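Local coordinates for protein Eps1p (Saccharomyces cerevisiae, PDB 4TW5) that belongs to the protein disulfide isomerase family, its thioredoxin-like domains carrying paired cysteines that are closed as disulfides in this structure, at residues L146-W160 / P233-L247. Sequence-based numbering, arbitrary orientation.
Sequences LIAGKATRPHLVSFW and PKVALVLPNKTSNNL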
loop_
_atom_site.group_PDB
_atom_site.type_symbol
_atom_site.label_atom_id
_atom_site.label_comp_id
_atom_site.label_asym_id
_atom_site.label_seq_id
_atom_site.Cartn_x
_atom_site.Cartn_y
_atom_site.Cartn_z
ATOM N N LEU A 146 -19.555 -5.510 -5.120
ATOM C CA LEU A 146 -20.638 -4.561 -4.914
ATOM C C LEU A 146 -20.518 -3.368 -5.838
ATOM O O LEU A 146 -21.508 -2.870 -6.372
ATOM C CB LEU A 146 -20.671 -4.066 -3.478
ATOM C CG LEU A 146 -20.966 -5.138 -2.443
ATOM C CD1 LEU A 146 -20.989 -4.484 -1.081
ATOM C CD2 LEU A 146 -22.298 -5.838 -2.769
ATOM N N ILE A 147 -19.285 -2.912 -6.010
ATOM C CA ILE A 147 -19.036 -1.683 -6.731
ATOM C C ILE A 147 -18.997 -1.917 -8.242
ATOM O O ILE A 147 -19.186 -0.997 -9.010
ATOM C CB ILE A 147 -17.691 -1.040 -6.245
ATOM C CG1 ILE A 147 -17.913 0.411 -5.883
ATOM C CG2 ILE A 147 -16.593 -1.184 -7.275
ATOM C CD1 ILE A 147 -18.843 0.544 -4.743
ATOM N N ALA A 148 -18.792 -3.162 -8.653
ATOM C CA ALA A 148 -18.866 -3.532 -10.058
ATOM C C ALA A 148 -20.326 -3.614 -10.545
ATOM O O ALA A 148 -20.589 -3.896 -11.722
ATOM C CB ALA A 148 -18.151 -4.844 -10.300
ATOM N N GLY A 149 -21.270 -3.410 -9.630
ATOM C CA GLY A 149 -22.671 -3.347 -9.996
ATOM C C GLY A 149 -23.416 -4.598 -9.588
ATOM O O GLY A 149 -24.500 -4.880 -10.111
ATOM N N LYS A 150 -22.821 -5.372 -8.683
ATOM C CA LYS A 150 -23.396 -6.651 -8.307
ATOM C C LYS A 150 -24.345 -6.626 -7.104
ATOM O O LYS A 150 -25.030 -7.618 -6.835
ATOM C CB LYS A 150 -22.263 -7.649 -8.068
ATOM C CG LYS A 150 -21.410 -7.835 -9.312
ATOM C CD LYS A 150 -20.368 -8.949 -9.173
ATOM C CE LYS A 150 -19.541 -9.085 -10.463
ATOM N NZ LYS A 150 -18.555 -10.206 -10.385
ATOM N N ALA A 151 -24.426 -5.490 -6.415
ATOM C CA ALA A 151 -25.425 -5.317 -5.358
ATOM C C ALA A 151 -26.876 -5.279 -5.880
ATOM O O ALA A 151 -27.195 -4.547 -6.821
ATOM C CB ALA A 151 -25.137 -4.056 -4.568
ATOM N N THR A 152 -27.757 -6.030 -5.229
ATOM C CA THR A 152 -29.176 -6.025 -5.582
ATOM C C THR A 152 -29.974 -5.170 -4.602
ATOM O O THR A 152 -31.143 -4.870 -4.835
ATOM C CB THR A 152 -29.758 -7.451 -5.608
ATOM O OG1 THR A 152 -29.616 -8.038 -4.304
ATOM C CG2 THR A 152 -28.993 -8.321 -6.587
ATOM N N ARG A 153 -29.339 -4.768 -3.506
ATOM C CA ARG A 153 -29.956 -3.798 -2.601
ATOM C C ARG A 153 -28.878 -2.757 -2.331
ATOM O O ARG A 153 -27.717 -3.017 -2.596
ATOM C CB ARG A 153 -30.494 -4.476 -1.329
ATOM C CG ARG A 153 -31.679 -5.456 -1.605
ATOM C CD ARG A 153 -32.921 -4.694 -2.158
ATOM N NE ARG A 153 -33.462 -3.735 -1.176
ATOM C CZ ARG A 153 -33.926 -2.520 -1.468
ATOM N NH1 ARG A 153 -33.904 -2.072 -2.728
ATOM N NH2 ARG A 153 -34.388 -1.731 -0.501
ATOM N N PRO A 154 -29.263 -1.549 -1.897
ATOM C CA PRO A 154 -28.236 -0.586 -1.496
ATOM C C PRO A 154 -27.440 -1.134 -0.265
ATOM O O PRO A 154 -28.004 -1.931 0.481
ATOM C CB PRO A 154 -29.044 0.667 -1.136
ATOM C CG PRO A 154 -30.461 0.406 -1.671
ATOM C CD PRO A 154 -30.631 -1.056 -1.652
ATOM N N HIS A 155 -26.170 -0.741 -0.105
ATOM C CA HIS A 155 -25.283 -1.171 0.996
ATOM C C HIS A 155 -24.655 0.073 1.607
ATOM O O HIS A 155 -23.924 0.793 0.913
ATOM C CB HIS A 155 -24.135 -2.077 0.517
ATOM C CG HIS A 155 -24.534 -3.479 0.204
ATOM N ND1 HIS A 155 -25.305 -3.804 -0.896
ATOM C CD2 HIS A 155 -24.236 -4.650 0.814
ATOM C CE1 HIS A 155 -25.474 -5.115 -0.940
ATOM N NE2 HIS A 155 -24.837 -5.650 0.090
ATOM N N LEU A 156 -24.992 0.379 2.850
ATOM C CA LEU A 156 -24.232 1.355 3.573
ATOM C C LEU A 156 -23.024 0.608 4.080
ATOM O O LEU A 156 -23.167 -0.451 4.714
ATOM C CB LEU A 156 -25.034 1.962 4.710
ATOM C CG LEU A 156 -24.392 3.234 5.200
ATOM C CD1 LEU A 156 -24.312 4.216 4.008
ATOM C CD2 LEU A 156 -25.211 3.804 6.323
ATOM N N VAL A 157 -21.846 1.093 3.724
ATOM C CA VAL A 157 -20.610 0.441 4.137
ATOM C C VAL A 157 -19.733 1.359 4.975
ATOM O O VAL A 157 -19.539 2.547 4.659
ATOM C CB VAL A 157 -19.796 -0.069 2.944
ATOM C CG1 VAL A 157 -18.537 -0.822 3.425
ATOM C CG2 VAL A 157 -20.665 -0.946 2.069
ATOM N N SER A 158 -19.236 0.780 6.061
ATOM C CA SER A 158 -18.350 1.450 6.999
ATOM C C SER A 158 -16.939 0.885 6.870
ATOM O O SER A 158 -16.756 -0.321 6.666
ATOM C CB SER A 158 -18.872 1.305 8.435
ATOM O OG SER A 158 -18.915 -0.051 8.803
ATOM N N PHE A 159 -15.957 1.765 7.030
ATOM C CA PHE A 159 -14.535 1.453 6.872
ATOM C C PHE A 159 -13.777 1.758 8.167
ATOM O O PHE A 159 -13.950 2.826 8.752
ATOM C CB PHE A 159 -13.932 2.253 5.705
ATOM C CG PHE A 159 -14.578 1.962 4.384
ATOM C CD1 PHE A 159 -15.792 2.552 4.047
ATOM C CD2 PHE A 159 -13.991 1.075 3.494
ATOM C CE1 PHE A 159 -16.391 2.267 2.842
ATOM C CE2 PHE A 159 -14.593 0.774 2.302
ATOM C CZ PHE A 159 -15.791 1.373 1.969
ATOM N N TRP A 160 -12.947 0.817 8.614
ATOM C CA TRP A 160 -12.346 0.893 9.964
ATOM C C TRP A 160 -10.830 0.764 9.981
ATOM O O TRP A 160 -10.276 -0.045 9.239
ATOM C CB TRP A 160 -12.931 -0.197 10.858
ATOM C CG TRP A 160 -14.406 -0.123 10.995
ATOM C CD1 TRP A 160 -15.341 -0.538 10.084
ATOM C CD2 TRP A 160 -15.134 0.385 12.119
ATOM N NE1 TRP A 160 -16.603 -0.302 10.572
ATOM C CE2 TRP A 160 -16.503 0.253 11.822
ATOM C CE3 TRP A 160 -14.757 0.947 13.346
ATOM C CZ2 TRP A 160 -17.502 0.663 12.707
ATOM C CZ3 TRP A 160 -15.746 1.349 14.227
ATOM C CH2 TRP A 160 -17.109 1.211 13.900
ATOM N N PRO A 233 -13.801 6.466 11.714
ATOM C CA PRO A 233 -14.317 5.487 10.751
ATOM C C PRO A 233 -15.031 6.226 9.619
ATOM O O PRO A 233 -15.521 7.349 9.816
ATOM C CB PRO A 233 -15.273 4.630 11.591
ATOM C CG PRO A 233 -14.897 4.955 13.040
ATOM C CD PRO A 233 -14.451 6.360 13.026
ATOM N N LYS A 234 -15.012 5.668 8.419
ATOM C CA LYS A 234 -15.707 6.329 7.316
ATOM C C LYS A 234 -16.901 5.507 6.869
ATOM O O LYS A 234 -16.923 4.300 7.061
ATOM C CB LYS A 234 -14.758 6.569 6.146
ATOM C CG LYS A 234 -13.570 7.424 6.538
ATOM C CD LYS A 234 -13.979 8.840 6.859
ATOM C CE LYS A 234 -12.718 9.700 6.967
ATOM N NZ LYS A 234 -13.010 11.156 7.118
ATOM N N VAL A 235 -17.883 6.180 6.274
ATOM C CA VAL A 235 -19.099 5.574 5.768
ATOM C C VAL A 235 -19.367 6.025 4.333
ATOM O O VAL A 235 -19.262 7.218 4.038
ATOM C CB VAL A 235 -20.323 5.936 6.659
ATOM C CG1 VAL A 235 -21.646 5.429 6.044
ATOM C CG2 VAL A 235 -20.148 5.402 8.066
ATOM N N ALA A 236 -19.731 5.077 3.462
ATOM C CA ALA A 236 -20.099 5.360 2.068
ATOM C C ALA A 236 -21.303 4.515 1.592
ATOM O O ALA A 236 -21.475 3.372 2.003
ATOM C CB ALA A 236 -18.920 5.113 1.166
ATOM N N LEU A 237 -22.107 5.051 0.683
ATOM C CA LEU A 237 -23.244 4.280 0.153
ATOM C C LEU A 237 -22.930 3.681 -1.214
ATOM O O LEU A 237 -22.300 4.337 -2.050
ATOM C CB LEU A 237 -24.481 5.150 0.052
ATOM C CG LEU A 237 -25.788 4.480 -0.374
ATOM C CD1 LEU A 237 -26.222 3.415 0.623
ATOM C CD2 LEU A 237 -26.844 5.541 -0.460
ATOM N N VAL A 238 -23.290 2.410 -1.389
ATOM C CA VAL A 238 -23.208 1.726 -2.673
ATOM C C VAL A 238 -24.606 1.513 -3.270
ATOM O O VAL A 238 -25.462 0.887 -2.657
ATOM C CB VAL A 238 -22.514 0.350 -2.578
ATOM C CG1 VAL A 238 -22.353 -0.238 -3.971
ATOM C CG2 VAL A 238 -21.156 0.444 -1.863
ATOM N N LEU A 239 -24.828 2.057 -4.462
ATOM C CA LEU A 239 -26.097 1.903 -5.153
ATOM C C LEU A 239 -26.129 0.581 -5.896
ATOM O O LEU A 239 -25.166 0.214 -6.567
ATOM C CB LEU A 239 -26.323 3.063 -6.106
ATOM C CG LEU A 239 -26.459 4.406 -5.388
ATOM C CD1 LEU A 239 -26.748 5.521 -6.376
ATOM C CD2 LEU A 239 -27.570 4.358 -4.340
ATOM N N PRO A 240 -27.270 -0.112 -5.823
ATOM C CA PRO A 240 -27.421 -1.440 -6.424
ATOM C C PRO A 240 -27.554 -1.400 -7.950
ATOM O O PRO A 240 -28.100 -0.441 -8.513
ATOM C CB PRO A 240 -28.712 -1.959 -5.782
ATOM C CG PRO A 240 -29.514 -0.713 -5.541
ATOM C CD PRO A 240 -28.516 0.363 -5.187
ATOM N N ASN A 241 -27.025 -2.430 -8.603
ATOM C CA ASN A 241 -27.238 -2.610 -10.030
ATOM C C ASN A 241 -26.786 -1.432 -10.927
ATOM O O ASN A 241 -27.310 -1.267 -12.028
ATOM C CB ASN A 241 -28.727 -2.939 -10.259
ATOM C CG ASN A 241 -29.103 -4.317 -9.706
ATOM O OD1 ASN A 241 -28.440 -5.310 -9.998
ATOM N ND2 ASN A 241 -30.118 -4.364 -8.860
ATOM N N LYS A 242 -25.852 -0.610 -10.434
ATOM C CA LYS A 242 -25.181 0.430 -11.237
ATOM C C LYS A 242 -23.710 0.091 -11.373
ATOM O O LYS A 242 -23.077 -0.309 -10.408
ATOM C CB LYS A 242 -25.338 1.838 -10.636
ATOM C CG LYS A 242 -26.656 2.478 -10.959
ATOM C CD LYS A 242 -26.900 3.778 -10.207
ATOM C CE LYS A 242 -28.378 4.201 -10.394
ATOM N NZ LYS A 242 -28.736 5.486 -9.717
ATOM N N THR A 243 -23.160 0.292 -12.562
ATOM C CA THR A 243 -21.780 -0.068 -12.833
ATOM C C THR A 243 -20.787 1.115 -12.684
ATOM O O THR A 243 -19.590 0.931 -12.813
ATOM C CB THR A 243 -21.635 -0.611 -14.238
ATOM O OG1 THR A 243 -22.258 0.308 -15.130
ATOM C CG2 THR A 243 -22.258 -1.985 -14.379
ATOM N N SER A 244 -21.306 2.317 -12.463
ATOM C CA SER A 244 -20.513 3.520 -12.403
ATOM C C SER A 244 -21.264 4.494 -11.536
ATOM O O SER A 244 -22.469 4.325 -11.334
ATOM C CB SER A 244 -20.254 4.101 -13.804
ATOM O OG SER A 244 -21.414 4.694 -14.363
ATOM N N ASN A 245 -20.533 5.452 -10.975
ATOM C CA ASN A 245 -21.070 6.496 -10.097
ATOM C C ASN A 245 -22.095 5.938 -9.094
ATOM O O ASN A 245 -23.171 6.492 -8.880
ATOM C CB ASN A 245 -21.650 7.638 -10.935
ATOM C CG ASN A 245 -20.592 8.286 -11.848
ATOM O OD1 ASN A 245 -19.434 7.840 -11.900
ATOM N ND2 ASN A 245 -20.972 9.358 -12.532
ATOM N N ASN A 246 -21.710 4.838 -8.455
ATOM C CA ASN A 246 -22.590 4.085 -7.574
ATOM C C ASN A 246 -22.096 4.151 -6.135
ATOM O O ASN A 246 -22.631 3.491 -5.243
ATOM C CB ASN A 246 -22.646 2.637 -8.036
ATOM C CG ASN A 246 -21.273 2.085 -8.295
ATOM O OD1 ASN A 246 -20.275 2.713 -7.957
ATOM N ND2 ASN A 246 -21.205 0.944 -8.921
ATOM N N LEU A 247 -21.052 4.943 -5.935
ATOM C CA LEU A 247 -20.369 5.070 -4.650
ATOM C C LEU A 247 -20.461 6.512 -4.174
ATOM O O LEU A 247 -19.931 7.396 -4.816
ATOM C CB LEU A 247 -18.897 4.655 -4.796
ATOM C CG LEU A 247 -17.938 4.551 -3.580
ATOM C CD1 LEU A 247 -18.300 3.418 -2.630
ATOM C CD2 LEU A 247 -16.485 4.433 -4.012
HETATM O O HOH W 1 -24.209 -1.853 -7.614
#
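Val157 and Ala236 trade two nearly straight backbone bonds within an antiparallel strand pair, Val157 N to Ala236 O at 2.9 Å and Ala236 N to Val157 O at 2.8 Å; the same pattern recurs on either side, at His155–Val238 and Phe159–Lys234. The tight part is apolar: on one face Leu156 CD1 meets Val235 CG1 at 3.6 Å, under helices 180-196 and 259-265; on the other, Ile147 CD1, from helix 140-150, lies 3.7 Å from Val238 CG1 and 3.6 Å from Leu247 CD1. Pro233 CB lies over one face of the Trp160 six-membered ring, a CH-pi contact. Strand 155-160, between 200-205 and 234-238, is central in a thioredoxin-like sheet. Beyond Val238 comes a type II turn, Leu239 to Lys242, beside a Schellman motif at Gly149; here Asn241, Lys242 and Thr243 are exposed, and only a weak bond from Asn241 N to Ala151 O ties the turn to the post-helix loop. Deeper in, with CG between the backbone N and the carbonyl carbon (chi1 48°), Asn246 sends ND2 to two carbonyls, tilted from the plane of Ile147 O (2.8 Å) and above that of Lys242 O (2.7 Å); OD1 is buried without a partner, and His227 of the second subunit packs on Asn246.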